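Local coordinates for protein glycosyl hydrolase, family 8 (Clostridium perfringens, PDB 3REN) that is an alpha-amylase that probably hydrolyses alpha-glucans, on a scaffold of the (alpha/alpha)6-barrel type related to glycosyl hydrolase family 8, at residues D82-F85 and D86-K89; S110-T113 and I114-L117; W130-F133 and Y134-F137; S234-V237 and I238-I242. All coordinates share one frame; numbering follows the deposited sequence.

Contact 1. Residues D82-F85 and D86-K89; sequences DEHF and DIVK. With EDO (1,2-ethanediol), chain H; EDO (1,2-ethanediol), chain I.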
ATOM      1  N   ASP A  82      17.756  -4.167  -4.854  1.00 14.25           N
ATOM      2  CA  ASP A  82      18.310  -5.510  -4.670  1.00 14.41           C
ATOM      3  C   ASP A  82      18.495  -5.880  -3.228  1.00 14.63           C
ATOM      4  O   ASP A  82      18.354  -7.066  -2.853  1.00 14.19           O
ATOM      5  CB  ASP A  82      19.624  -5.684  -5.456  1.00 14.96           C
ATOM      6  CG  ASP A  82      19.371  -5.847  -6.982  1.00 16.47           C
ATOM      7  OD1 ASP A  82      18.278  -6.284  -7.404  1.00 20.05           O
ATOM      8  OD2 ASP A  82      20.251  -5.509  -7.783  1.00 18.78           O
ATOM      9  N   GLU A  83      18.766  -4.888  -2.393  1.00 13.68           N
ATOM     10  CA  GLU A  83      19.009  -5.216  -1.015  1.00 15.22           C
ATOM     11  C   GLU A  83      17.709  -5.673  -0.332  1.00 14.29           C
ATOM     12  O   GLU A  83      17.721  -6.594   0.496  1.00 13.76           O
ATOM     13  CB  GLU A  83      19.656  -4.018  -0.312  1.00 16.05           C
ATOM     14  CG  GLU A  83      19.847  -4.203   1.168  1.00 22.81           C
ATOM     15  CD  GLU A  83      20.636  -3.049   1.783  1.00 31.45           C
ATOM     16  OE1 GLU A  83      21.412  -2.408   1.029  1.00 34.62           O
ATOM     17  OE2 GLU A  83      20.475  -2.776   3.004  1.00 33.49           O
ATOM     18  N   HIS A  84      16.578  -5.058  -0.703  1.00 13.25           N
ATOM     19  CA  HIS A  84      15.289  -5.449  -0.136  1.00 13.19           C
ATOM     20  C   HIS A  84      14.703  -6.687  -0.829  1.00 13.70           C
ATOM     21  O   HIS A  84      14.110  -7.542  -0.152  1.00 14.12           O
ATOM     22  CB  HIS A  84      14.330  -4.256  -0.110  1.00 13.04           C
ATOM     23  CG  HIS A  84      14.775  -3.226   0.873  1.00 13.18           C
ATOM     24  ND1 HIS A  84      14.427  -3.281   2.202  1.00 11.77           N
ATOM     25  CD2 HIS A  84      15.669  -2.209   0.755  1.00 12.52           C
ATOM     26  CE1 HIS A  84      15.043  -2.312   2.853  1.00 13.77           C
ATOM     27  NE2 HIS A  84      15.810  -1.655   1.998  1.00 11.11           N
ATOM     28  N   PHE A  85      14.884  -6.788  -2.150  1.00 12.46           N
ATOM     29  CA  PHE A  85      14.535  -8.029  -2.872  1.00 13.67           C
ATOM     30  C   PHE A  85      15.250  -9.254  -2.245  1.00 13.06           C
ATOM     31  O   PHE A  85      14.630 -10.273  -2.012  1.00 13.00           O
ATOM     32  CB  PHE A  85      14.836  -7.884  -4.356  1.00 12.37           C
ATOM     33  CG  PHE A  85      14.444  -9.071  -5.188  1.00 14.72           C
ATOM     34  CD1 PHE A  85      13.297  -9.817  -4.909  1.00 16.23           C
ATOM     35  CD2 PHE A  85      15.213  -9.434  -6.286  1.00 15.69           C
ATOM     36  CE1 PHE A  85      12.936 -10.907  -5.676  1.00 14.19           C
ATOM     37  CE2 PHE A  85      14.830 -10.529  -7.073  1.00 15.93           C
ATOM     38  CZ  PHE A  85      13.686 -11.265  -6.744  1.00 11.37           C
ATOM     39  N   ASP A  86      16.541  -9.147  -1.934  1.00 13.82           N
ATOM     40  CA  ASP A  86      17.229 -10.264  -1.241  1.00 14.27           C
ATOM     41  C   ASP A  86      16.588 -10.711   0.070  1.00 14.52           C
ATOM     42  O   ASP A  86      16.534 -11.915   0.359  1.00 14.60           O
ATOM     43  CB  ASP A  86      18.683  -9.940  -0.972  1.00 15.10           C
ATOM     44  CG  ASP A  86      19.532 -10.001  -2.217  1.00 18.29           C
ATOM     45  OD1 ASP A  86      19.091 -10.498  -3.291  1.00 22.31           O
ATOM     46  OD2 ASP A  86      20.653  -9.519  -2.106  1.00 23.73           O
ATOM     47  N   ILE A  87      16.129  -9.759   0.872  1.00 13.50           N
ATOM     48  CA  ILE A  87      15.327 -10.102   2.066  1.00 13.31           C
ATOM     49  C   ILE A  87      14.010 -10.811   1.719  1.00 13.71           C
ATOM     50  O   ILE A  87      13.633 -11.780   2.373  1.00 14.69           O
ATOM     51  CB  ILE A  87      15.044  -8.836   2.915  1.00 12.81           C
ATOM     52  CG1 ILE A  87      16.350  -8.403   3.590  1.00 14.31           C
ATOM     53  CG2 ILE A  87      13.911  -9.078   3.927  1.00  9.12           C
ATOM     54  CD1 ILE A  87      16.442  -6.897   3.860  1.00 16.08           C
ATOM     55  N   VAL A  88      13.297 -10.322   0.703  1.00 12.82           N
ATOM     56  CA  VAL A  88      12.049 -10.963   0.265  1.00 12.13           C
ATOM     57  C   VAL A  88      12.261 -12.429  -0.211  1.00 12.82           C
ATOM     58  O   VAL A  88      11.475 -13.334   0.112  1.00 11.42           O
ATOM     59  CB  VAL A  88      11.388 -10.083  -0.828  1.00 11.56           C
ATOM     60  CG1 VAL A  88      10.395 -10.836  -1.633  1.00 10.89           C
ATOM     61  CG2 VAL A  88      10.727  -8.874  -0.145  1.00 11.44           C
ATOM     62  N   LYS A  89      13.319 -12.656  -0.982  1.00 13.50           N
ATOM     63  CA  LYS A  89      13.563 -14.009  -1.517  1.00 14.91           C
ATOM     64  C   LYS A  89      13.609 -15.001  -0.365  1.00 14.42           C
ATOM     65  O   LYS A  89      13.060 -16.096  -0.491  1.00 14.92           O
ATOM     66  CB  LYS A  89      14.844 -14.075  -2.358  1.00 14.55           C
ATOM     67  CG  LYS A  89      14.705 -13.236  -3.646  1.00 18.05           C
ATOM     68  CD  LYS A  89      15.640 -13.652  -4.747  1.00 23.83           C
ATOM     69  CE  LYS A  89      17.050 -13.178  -4.573  1.00 27.30           C
ATOM     70  NZ  LYS A  89      17.908 -13.676  -5.732  1.00 28.29           N
TER
HETATM   71  C1  EDO H 375      17.823  -3.836   4.707  1.00 29.87           C
HETATM   72  O1  EDO H 375      19.249  -4.044   4.804  1.00 28.42           O
HETATM   73  C2  EDO H 375      17.357  -2.896   5.819  1.00 26.14           C
HETATM   74  O2  EDO H 375      18.201  -1.722   5.807  1.00 29.59           O
HETATM   75  C1  EDO I 376      17.245   1.146   3.973  1.00 26.19           C
HETATM   76  O1  EDO I 376      17.324   0.114   2.984  1.00 25.17           O
HETATM   77  C2  EDO I 376      15.793   1.312   4.410  1.00 25.89           C
HETATM   78  O2  EDO I 376      15.437   0.191   5.210  1.00 25.16           O
HETATM   79  O   HOH W   1      18.620  -9.231  -5.809  1.00 42.45           O

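Contact 2. Residues S110-T113 and I114-L117; sequences SSAT and IDEL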
ATOM      1  N   SER A 110       1.864 -18.105   6.526  1.00 17.54           N
ATOM      2  CA  SER A 110       0.741 -17.547   5.803  1.00 16.73           C
ATOM      3  C   SER A 110       1.143 -16.327   4.974  1.00 16.50           C
ATOM      4  O   SER A 110       2.203 -15.699   5.227  1.00 15.48           O
ATOM      5  CB  SER A 110      -0.399 -17.259   6.773  1.00 17.69           C
ATOM      6  OG  SER A 110      -0.035 -16.155   7.531  1.00 20.55           O
ATOM      7  N   SER A 111       0.290 -16.026   3.997  1.00 14.27           N
ATOM      8  CA  SER A 111       0.504 -14.995   2.998  1.00 14.16           C
ATOM      9  C   SER A 111      -0.793 -14.175   2.777  1.00 14.05           C
ATOM     10  O   SER A 111      -1.876 -14.710   2.977  1.00 13.99           O
ATOM     11  CB  SER A 111       0.873 -15.653   1.680  1.00 12.73           C
ATOM     12  OG  SER A 111       2.142 -16.242   1.781  1.00 11.14           O
ATOM     13  N   ALA A 112      -0.660 -12.923   2.341  1.00 12.79           N
ATOM     14  CA  ALA A 112      -1.802 -12.073   1.951  1.00 12.51           C
ATOM     15  C   ALA A 112      -1.615 -11.694   0.475  1.00 12.45           C
ATOM     16  O   ALA A 112      -0.564 -11.196   0.111  1.00 13.20           O
ATOM     17  CB  ALA A 112      -1.805 -10.799   2.810  1.00 11.65           C
ATOM     18  N   THR A 113      -2.636 -11.895  -0.357  1.00 12.43           N
ATOM     19  CA  THR A 113      -2.586 -11.614  -1.787  1.00 12.09           C
ATOM     20  C   THR A 113      -2.054 -10.209  -2.121  1.00 12.64           C
ATOM     21  O   THR A 113      -1.280 -10.022  -3.081  1.00 12.08           O
ATOM     22  CB  THR A 113      -3.969 -11.876  -2.378  1.00 12.18           C
ATOM     23  OG1 THR A 113      -4.225 -13.288  -2.344  1.00 16.64           O
ATOM     24  CG2 THR A 113      -4.103 -11.399  -3.824  1.00 12.96           C
ATOM     25  N   ILE A 114      -2.452  -9.218  -1.321  1.00 12.33           N
ATOM     26  CA  ILE A 114      -2.044  -7.850  -1.610  1.00 11.79           C
ATOM     27  C   ILE A 114      -0.525  -7.706  -1.526  1.00 11.78           C
ATOM     28  O   ILE A 114       0.061  -6.989  -2.334  1.00 12.28           O
ATOM     29  CB  ILE A 114      -2.773  -6.833  -0.672  1.00 11.32           C
ATOM     30  CG1 ILE A 114      -2.494  -5.386  -1.122  1.00 13.07           C
ATOM     31  CG2 ILE A 114      -2.365  -7.097   0.803  1.00  9.53           C
ATOM     32  CD1 ILE A 114      -3.165  -4.239  -0.268  1.00 12.73           C
ATOM     33  N   ASP A 115       0.122  -8.372  -0.560  1.00 11.70           N
ATOM     34  CA  ASP A 115       1.572  -8.292  -0.467  1.00 12.54           C
ATOM     35  C   ASP A 115       2.251  -8.973  -1.669  1.00 11.93           C
ATOM     36  O   ASP A 115       3.293  -8.489  -2.146  1.00 12.08           O
ATOM     37  CB  ASP A 115       2.133  -8.958   0.788  1.00 12.82           C
ATOM     38  CG  ASP A 115       1.584  -8.405   2.068  1.00 17.13           C
ATOM     39  OD1 ASP A 115       1.252  -7.203   2.144  1.00 18.29           O
ATOM     40  OD2 ASP A 115       1.533  -9.202   3.033  1.00 20.56           O
ATOM     41  N   GLU A 116       1.694 -10.097  -2.118  1.00 11.28           N
ATOM     42  CA  GLU A 116       2.248 -10.829  -3.254  1.00 12.25           C
ATOM     43  C   GLU A 116       2.155  -9.951  -4.486  1.00 12.00           C
ATOM     44  O   GLU A 116       3.118  -9.812  -5.219  1.00 11.75           O
ATOM     45  CB  GLU A 116       1.489 -12.147  -3.518  1.00 12.02           C
ATOM     46  CG  GLU A 116       1.228 -12.981  -2.264  1.00 13.28           C
ATOM     47  CD  GLU A 116       2.537 -13.342  -1.589  1.00 19.15           C
ATOM     48  OE1 GLU A 116       3.529 -13.570  -2.334  1.00 18.63           O
ATOM     49  OE2 GLU A 116       2.585 -13.400  -0.344  1.00 18.91           O
ATOM     50  N   LEU A 117       0.988  -9.334  -4.692  1.00 11.41           N
ATOM     51  CA  LEU A 117       0.781  -8.534  -5.884  1.00 10.86           C
ATOM     52  C   LEU A 117       1.652  -7.257  -5.857  1.00 11.43           C
ATOM     53  O   LEU A 117       2.081  -6.819  -6.906  1.00 10.77           O
ATOM     54  CB  LEU A 117      -0.704  -8.184  -6.080  1.00  9.90           C
ATOM     55  CG  LEU A 117      -1.605  -9.357  -6.511  1.00 11.62           C
ATOM     56  CD1 LEU A 117      -3.091  -9.016  -6.322  1.00  9.83           C
ATOM     57  CD2 LEU A 117      -1.340  -9.720  -7.940  1.00 10.64           C
TER
HETATM   58  O   HOH W   2       1.941 -11.849   2.392  1.00 13.80           O

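Contact 3. Residues W130-F133 and Y134-F137; sequences WNSF and YYKF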
ATOM      1  N   TRP A 130      15.196  -1.646 -15.621  1.00 22.70           N
ATOM      2  CA  TRP A 130      16.588  -2.046 -15.710  1.00 22.64           C
ATOM      3  C   TRP A 130      16.866  -3.166 -16.737  1.00 23.31           C
ATOM      4  O   TRP A 130      17.982  -3.604 -16.855  1.00 23.39           O
ATOM      5  CB  TRP A 130      17.164  -2.382 -14.328  1.00 21.61           C
ATOM      6  CG  TRP A 130      17.090  -1.234 -13.346  1.00 21.68           C
ATOM      7  CD1 TRP A 130      17.619   0.029 -13.515  1.00 20.62           C
ATOM      8  CD2 TRP A 130      16.482  -1.240 -12.043  1.00 20.44           C
ATOM      9  NE1 TRP A 130      17.378   0.797 -12.394  1.00 22.74           N
ATOM     10  CE2 TRP A 130      16.676   0.058 -11.482  1.00 21.43           C
ATOM     11  CE3 TRP A 130      15.805  -2.205 -11.288  1.00 17.86           C
ATOM     12  CZ2 TRP A 130      16.192   0.415 -10.218  1.00 19.98           C
ATOM     13  CZ3 TRP A 130      15.331  -1.847 -10.012  1.00 20.60           C
ATOM     14  CH2 TRP A 130      15.534  -0.542  -9.494  1.00 20.81           C
ATOM     15  N   ASN A 131      15.869  -3.607 -17.491  1.00 25.25           N
ATOM     16  CA  ASN A 131      16.088  -4.670 -18.500  1.00 27.53           C
ATOM     17  C   ASN A 131      16.727  -5.906 -17.891  1.00 27.50           C
ATOM     18  O   ASN A 131      17.770  -6.358 -18.364  1.00 28.83           O
ATOM     19  CB  ASN A 131      16.985  -4.152 -19.661  1.00 28.75           C
ATOM     20  CG  ASN A 131      16.996  -5.103 -20.859  1.00 33.44           C
ATOM     21  OD1 ASN A 131      16.128  -5.975 -20.970  1.00 39.26           O
ATOM     22  ND2 ASN A 131      17.975  -4.938 -21.762  1.00 36.88           N
ATOM     23  N   SER A 132      16.117  -6.439 -16.827  1.00 26.76           N
ATOM     24  CA  SER A 132      16.655  -7.571 -16.099  1.00 26.05           C
ATOM     25  C   SER A 132      15.610  -8.667 -16.002  1.00 24.59           C
ATOM     26  O   SER A 132      14.755  -8.613 -15.113  1.00 23.42           O
ATOM     27  CB  SER A 132      17.050  -7.179 -14.681  1.00 26.83           C
ATOM     28  OG  SER A 132      18.341  -6.609 -14.663  1.00 32.57           O
ATOM     29  N   PHE A 133      15.705  -9.669 -16.887  1.00 21.72           N
ATOM     30  CA  PHE A 133      14.722 -10.735 -16.949  1.00 20.20           C
ATOM     31  C   PHE A 133      14.537 -11.442 -15.594  1.00 19.28           C
ATOM     32  O   PHE A 133      13.472 -12.011 -15.358  1.00 18.76           O
ATOM     33  CB  PHE A 133      15.159 -11.797 -17.951  1.00 20.19           C
ATOM     34  CG  PHE A 133      16.269 -12.659 -17.431  1.00 20.61           C
ATOM     35  CD1 PHE A 133      15.986 -13.843 -16.743  1.00 20.77           C
ATOM     36  CD2 PHE A 133      17.600 -12.260 -17.568  1.00 20.92           C
ATOM     37  CE1 PHE A 133      17.020 -14.618 -16.208  1.00 20.16           C
ATOM     38  CE2 PHE A 133      18.656 -13.033 -17.037  1.00 20.01           C
ATOM     39  CZ  PHE A 133      18.360 -14.213 -16.362  1.00 22.78           C
ATOM     40  N   TYR A 134      15.586 -11.468 -14.751  1.00 17.59           N
ATOM     41  CA  TYR A 134      15.558 -12.209 -13.491  1.00 16.91           C
ATOM     42  C   TYR A 134      14.366 -11.773 -12.603  1.00 16.85           C
ATOM     43  O   TYR A 134      13.617 -12.627 -12.111  1.00 14.63           O
ATOM     44  CB  TYR A 134      16.879 -12.085 -12.703  1.00 16.87           C
ATOM     45  CG  TYR A 134      16.868 -12.983 -11.505  1.00 18.80           C
ATOM     46  CD1 TYR A 134      17.325 -14.304 -11.591  1.00 20.25           C
ATOM     47  CD2 TYR A 134      16.322 -12.546 -10.291  1.00 17.63           C
ATOM     48  CE1 TYR A 134      17.269 -15.146 -10.488  1.00 18.67           C
ATOM     49  CE2 TYR A 134      16.239 -13.383  -9.196  1.00 19.78           C
ATOM     50  CZ  TYR A 134      16.714 -14.666  -9.287  1.00 20.22           C
ATOM     51  OH  TYR A 134      16.643 -15.480  -8.181  1.00 18.73           O
ATOM     52  N   TYR A 135      14.215 -10.451 -12.425  1.00 16.55           N
ATOM     53  CA  TYR A 135      13.061  -9.875 -11.746  1.00 16.38           C
ATOM     54  C   TYR A 135      11.722 -10.387 -12.301  1.00 16.66           C
ATOM     55  O   TYR A 135      10.818 -10.745 -11.531  1.00 15.58           O
ATOM     56  CB  TYR A 135      13.095  -8.351 -11.871  1.00 17.60           C
ATOM     57  CG  TYR A 135      14.322  -7.677 -11.274  1.00 16.19           C
ATOM     58  CD1 TYR A 135      14.769  -8.013 -10.007  1.00 16.84           C
ATOM     59  CD2 TYR A 135      15.013  -6.670 -11.978  1.00 18.86           C
ATOM     60  CE1 TYR A 135      15.873  -7.399  -9.454  1.00 18.67           C
ATOM     61  CE2 TYR A 135      16.140  -6.026 -11.415  1.00 18.59           C
ATOM     62  CZ  TYR A 135      16.561  -6.400 -10.161  1.00 19.15           C
ATOM     63  OH  TYR A 135      17.669  -5.801  -9.564  1.00 22.14           O
ATOM     64  N   LYS A 136      11.604 -10.416 -13.630  1.00 16.30           N
ATOM     65  CA  LYS A 136      10.373 -10.813 -14.314  1.00 16.67           C
ATOM     66  C   LYS A 136      10.076 -12.309 -14.073  1.00 16.49           C
ATOM     67  O   LYS A 136       8.942 -12.674 -13.773  1.00 15.50           O
ATOM     68  CB  LYS A 136      10.486 -10.516 -15.826  1.00 17.14           C
ATOM     69  CG  LYS A 136       9.268 -10.817 -16.674  1.00 17.59           C
ATOM     70  CD  LYS A 136       9.579 -10.581 -18.157  1.00 22.49           C
ATOM     71  CE  LYS A 136       8.522 -11.204 -19.045  1.00 28.82           C
ATOM     72  NZ  LYS A 136       8.817 -10.989 -20.501  1.00 33.47           N
ATOM     73  N   PHE A 137      11.095 -13.154 -14.195  1.00 15.29           N
ATOM     74  CA  PHE A 137      10.927 -14.588 -13.997  1.00 16.51           C
ATOM     75  C   PHE A 137      10.540 -14.892 -12.568  1.00 15.78           C
ATOM     76  O   PHE A 137       9.708 -15.759 -12.316  1.00 16.11           O
ATOM     77  CB  PHE A 137      12.232 -15.358 -14.323  1.00 16.32           C
ATOM     78  CG  PHE A 137      12.453 -15.582 -15.788  1.00 18.98           C
ATOM     79  CD1 PHE A 137      11.831 -14.775 -16.727  1.00 19.02           C
ATOM     80  CD2 PHE A 137      13.296 -16.604 -16.236  1.00 21.44           C
ATOM     81  CE1 PHE A 137      12.025 -14.994 -18.100  1.00 22.51           C
ATOM     82  CE2 PHE A 137      13.515 -16.799 -17.605  1.00 21.30           C
ATOM     83  CZ  PHE A 137      12.864 -15.994 -18.526  1.00 20.33           C
TER

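Contact 4. Residues S234-V237 and I238-I242; sequences STIV and ILNRI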
ATOM      1  N   SER A 234     -10.671   2.606   0.457  1.00 10.19           N
ATOM      2  CA  SER A 234     -11.215   3.104  -0.828  1.00 11.03           C
ATOM      3  C   SER A 234     -10.169   3.915  -1.633  1.00 11.81           C
ATOM      4  O   SER A 234     -10.150   3.859  -2.852  1.00 12.37           O
ATOM      5  CB  SER A 234     -12.471   3.953  -0.606  1.00 10.65           C
ATOM      6  OG  SER A 234     -13.589   3.120  -0.286  1.00 15.46           O
ATOM      7  N   THR A 235      -9.326   4.693  -0.954  1.00 11.11           N
ATOM      8  CA  THR A 235      -8.242   5.365  -1.654  1.00 11.14           C
ATOM      9  C   THR A 235      -7.289   4.382  -2.348  1.00 11.19           C
ATOM     10  O   THR A 235      -6.801   4.672  -3.459  1.00 11.42           O
ATOM     11  CB  THR A 235      -7.466   6.394  -0.793  1.00 11.69           C
ATOM     12  OG1 THR A 235      -6.714   5.733   0.248  1.00  9.76           O
ATOM     13  CG2 THR A 235      -8.447   7.398  -0.203  1.00 11.58           C
ATOM     14  N   ILE A 236      -7.045   3.229  -1.723  1.00 10.88           N
ATOM     15  CA  ILE A 236      -6.198   2.228  -2.363  1.00 11.65           C
ATOM     16  C   ILE A 236      -6.913   1.748  -3.635  1.00 11.90           C
ATOM     17  O   ILE A 236      -6.310   1.722  -4.721  1.00 12.62           O
ATOM     18  CB  ILE A 236      -5.846   1.058  -1.418  1.00 11.76           C
ATOM     19  CG1 ILE A 236      -4.952   1.558  -0.287  1.00 10.43           C
ATOM     20  CG2 ILE A 236      -5.083  -0.103  -2.206  1.00 12.73           C
ATOM     21  CD1 ILE A 236      -4.916   0.665   0.927  1.00 11.55           C
ATOM     22  N   VAL A 237      -8.193   1.394  -3.517  1.00 11.77           N
ATOM     23  CA  VAL A 237      -8.949   0.909  -4.694  1.00 11.52           C
ATOM     24  C   VAL A 237      -8.930   1.968  -5.811  1.00 13.44           C
ATOM     25  O   VAL A 237      -8.717   1.653  -6.997  1.00 14.16           O
ATOM     26  CB  VAL A 237     -10.414   0.601  -4.332  1.00 11.03           C
ATOM     27  CG1 VAL A 237     -11.227   0.352  -5.581  1.00  9.00           C
ATOM     28  CG2 VAL A 237     -10.512  -0.595  -3.346  1.00  9.37           C
ATOM     29  N   ILE A 238      -9.180   3.224  -5.443  1.00 13.54           N
ATOM     30  CA  ILE A 238      -9.210   4.327  -6.425  1.00 13.23           C
ATOM     31  C   ILE A 238      -7.877   4.499  -7.117  1.00 13.57           C
ATOM     32  O   ILE A 238      -7.845   4.576  -8.354  1.00 13.51           O
ATOM     33  CB  ILE A 238      -9.657   5.660  -5.775  1.00 13.79           C
ATOM     34  CG1 ILE A 238     -11.133   5.548  -5.348  1.00 12.91           C
ATOM     35  CG2 ILE A 238      -9.400   6.840  -6.701  1.00 11.13           C
ATOM     36  CD1 ILE A 238     -11.570   6.601  -4.310  1.00 11.11           C
ATOM     37  N   LEU A 239      -6.786   4.527  -6.338  1.00 13.19           N
ATOM     38  CA  LEU A 239      -5.451   4.592  -6.931  1.00 13.29           C
ATOM     39  C   LEU A 239      -5.200   3.401  -7.873  1.00 13.70           C
ATOM     40  O   LEU A 239      -4.691   3.611  -8.971  1.00 13.68           O
ATOM     41  CB  LEU A 239      -4.363   4.697  -5.875  1.00 12.25           C
ATOM     42  CG  LEU A 239      -2.894   4.808  -6.286  1.00 12.92           C
ATOM     43  CD1 LEU A 239      -2.652   6.064  -7.132  1.00 11.47           C
ATOM     44  CD2 LEU A 239      -2.091   4.920  -5.024  1.00 12.44           C
ATOM     45  N   ASN A 240      -5.601   2.184  -7.478  1.00 13.65           N
ATOM     46  CA  ASN A 240      -5.430   0.988  -8.354  1.00 14.12           C
ATOM     47  C   ASN A 240      -6.192   1.139  -9.664  1.00 12.99           C
ATOM     48  O   ASN A 240      -5.670   0.864 -10.721  1.00 13.74           O
ATOM     49  CB  ASN A 240      -5.860  -0.328  -7.641  1.00 13.41           C
ATOM     50  CG  ASN A 240      -4.852  -0.781  -6.586  1.00 18.38           C
ATOM     51  OD1 ASN A 240      -3.691  -0.393  -6.637  1.00 22.24           O
ATOM     52  ND2 ASN A 240      -5.291  -1.602  -5.625  1.00 15.40           N
ATOM     53  N   ARG A 241      -7.435   1.580  -9.584  1.00 13.09           N
ATOM     54  CA  ARG A 241      -8.271   1.793 -10.765  1.00 13.23           C
ATOM     55  C   ARG A 241      -7.642   2.767 -11.760  1.00 14.03           C
ATOM     56  O   ARG A 241      -7.605   2.507 -12.953  1.00 14.58           O
ATOM     57  CB  ARG A 241      -9.626   2.334 -10.317  1.00 13.30           C
ATOM     58  CG  ARG A 241     -10.586   1.253  -9.755  1.00 14.56           C
ATOM     59  CD  ARG A 241     -11.392   0.616 -10.889  1.00 13.84           C
ATOM     60  NE  ARG A 241     -12.430   1.541 -11.340  1.00 14.02           N
ATOM     61  CZ  ARG A 241     -13.316   1.308 -12.308  1.00 14.32           C
ATOM     62  NH1 ARG A 241     -13.308   0.180 -13.020  1.00 12.47           N
ATOM     63  NH2 ARG A 241     -14.188   2.253 -12.599  1.00 15.34           N
ATOM     64  N   ILE A 242      -7.199   3.921 -11.279  1.00 15.25           N
ATOM     65  CA  ILE A 242      -6.717   4.934 -12.218  1.00 16.45           C
ATOM     66  C   ILE A 242      -5.383   4.553 -12.840  1.00 16.65           C
ATOM     67  O   ILE A 242      -5.190   4.816 -14.012  1.00 16.79           O
ATOM     68  CB  ILE A 242      -6.690   6.381 -11.630  1.00 16.83           C
ATOM     69  CG1 ILE A 242      -5.626   6.527 -10.556  1.00 18.53           C
ATOM     70  CG2 ILE A 242      -8.085   6.765 -11.140  1.00 17.30           C
ATOM     71  CD1 ILE A 242      -5.740   7.819  -9.716  1.00 22.20           C
TER

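Contact 1. Residues D82-F85 and D86-K89
K89 N binds F85 O at 2.9 Å, D86 N binds D82 O at the same length, and V88 N reaches H84 O at 3.0 Å: the i to i+4 ladder of an alpha-helix, here the end of helix 78-89. Outside this ladder, the carboxylates of D82 and D86 share a water. It donates firmly to D86 OD1 (2.9 Å) and only weakly to D82 OD1, while D82 OD2 has its stronger partner in the salt bridge to K78. On another side of the helix, H84 NE2 lies unusually close, 2.5 Å, to O1 of one ethanediol near the imidazole plane, where either could be the donor; its ND1 is held by E65. E83 extends fully, so that OE2 accepts a hydrogen bond from a second ethanediol, whose C1 also rests against I87 CD1. Packing centres on F85. Its CG stands anti to the backbone N (chi1 -177°), and the ring lies beside the next turn, where K89 CG sits over one face, offset toward the rim, 3.9 Å from the centroid, in a CH-pi contact. V88 CG1 approaches the rim of the same ring. F85 and V88, both nonpolar, suit the side turned to helices 62-74 and 113-130. The helix is amphipathic here: apolar groups and the buried H84 face its neighbours, a long lysine spends its methylenes on the aromatic face, and the acids keep to water, K78 or an ethanediol.

Contact 2. Residues S110-T113 and I114-L117
T113 and L117 lie side by side and point the same way, one turn apart, with T113 CG2 3.6 Å from L117 CD1. T113 puts this methyl anti to its own N, alongside the leucine, while OG1 turns to V157 O in strand 155-160; a beta-branched residue with one polar arm serves both neighbours. Two acids stand on other sides of this first turn. E116 bends sharply at chi2 (-59°), which folds its carboxylate back over the incoming strand: OE2 comes to 3.5 Å from S111 CB, and OE1 accepts from I98 N. D115 sends OD2 past the methyl of A112, its OD1 being paired with R118. A water lies between the strand and the first turn. It accepts from A112 N at 2.8 Å and lies 2.8 Å from D115 OD2 and 3.2 Å from E116 OE2, within donating distance of both, though the acceptors around it outnumber its protons. The backbone starts loosely, A112 O receiving weak bonds from D115 N and E116 N, before L117 N binds T113 O at 2.9 Å. A112 is the N-cap of helix 113-130, and alanine has no polar side chain for capping. Its N-H is reached instead through the water by acids of the first turn, and with D115 at N3 this resembles a water-mediated version of one half of a capping box, the N3 side chain to the N-cap N-H.

Contact 3. Residues W130-F133 and Y134-F137
Y135 folds back from the start of helix 133-150 onto S132 and W130. Its CB lies 3.7 Å from S132 O, the carbonyl to which its own N makes a long, weak hydrogen bond. With CG beside the backbone N (chi1 -60°), the ring then runs back along the turn: CD2 meets S132 CB at 3.4 Å, and CE2, the next ring atom, touches W130 CE3 at 3.8 Å. The indole presents its benzo rim there, with CE2 near the indole plane. At the tip, the phenol oxygen is hydrogen-bonded to K78, while W130 NE1 is held by N76. F81 makes edge-to-face contacts with both rings, so three aromatic residues gather where helices 113-130, 78-89 and 133-150 approach. Serine suits the bend, its short side chain letting the tyrosine ring come close. On a different side of the new helix, F133 holds its ring over Y134 N and drives CD1 into the face of F137, 3.8 Å above the plane and over its centre. The result is a T-shaped pair, centroids 5.2 Å apart and planes at 73°. F137 N closes the turn on F133 O at 2.9 Å. W130 and Y135 thus pack across the helix-to-helix turn and direct their polar atoms to N76 and K78, while F133 and F137 form an exposed aromatic pair within the first turn.

Contact 4. Residues S234-V237 and I238-I242
I238 begins the second half of a regular alpha-helical run, tied back to S234 in helix 231-243, one of the helices of this (alpha/alpha)6-barrel protein. Its N binds S234 O at 2.8 Å, and its CG1, placed beside the backbone N, passes 3.2 Å from that same oxygen before the branched chain goes on to I252 and I255 of helix 249-262. L239 repeats the bond with T235 O at 2.9 Å and offers its isobutyl group to L291 of helix 283-296. T235 itself turns OG1 back to L232 O, as a threonine inside a helix can do without breaking it. N240 N takes I236 O, and its amide lies alongside the isoleucine, both side chains pointing the same way. R241 N completes the series on V237 O at 2.9 Å; its CB and CG stay near V237, while bends at chi2 and chi3 lead the guanidinium off to E248 and E201, which probably balance its charge. I242 turns to Y295 and E248, its N bonded to I238 O at 3.1 Å. Apolar residues thus fill the flanks shared with three helices, while at N240 the amide nitrogen ND2 rests 3.7 Å from the I236 methyl CG2.

In the fold
Contacts 1 and 3 touch. The ring of F85 meets both tyrosines, its CD2 3.8 Å from Y135 CE1 and its CE2 3.8 Å from Y134 CE2, and K89 NZ adds a weak hydrogen bond to Y134 OH. Contact 2 opens helix 113-130 and contact 3 begins at its other end, their centres about 21 Å apart. Contacts 2 and 4 lie deeper, about 11 and 10 Å from the chain centre, and approach to about 5 Å between nearest atoms without touching. Contact 4 is about 27 Å, centre to centre, from contacts 1 and 3. The ethanediols at contact 1 probably come from the crystallisation liquor and mark no known substrate site.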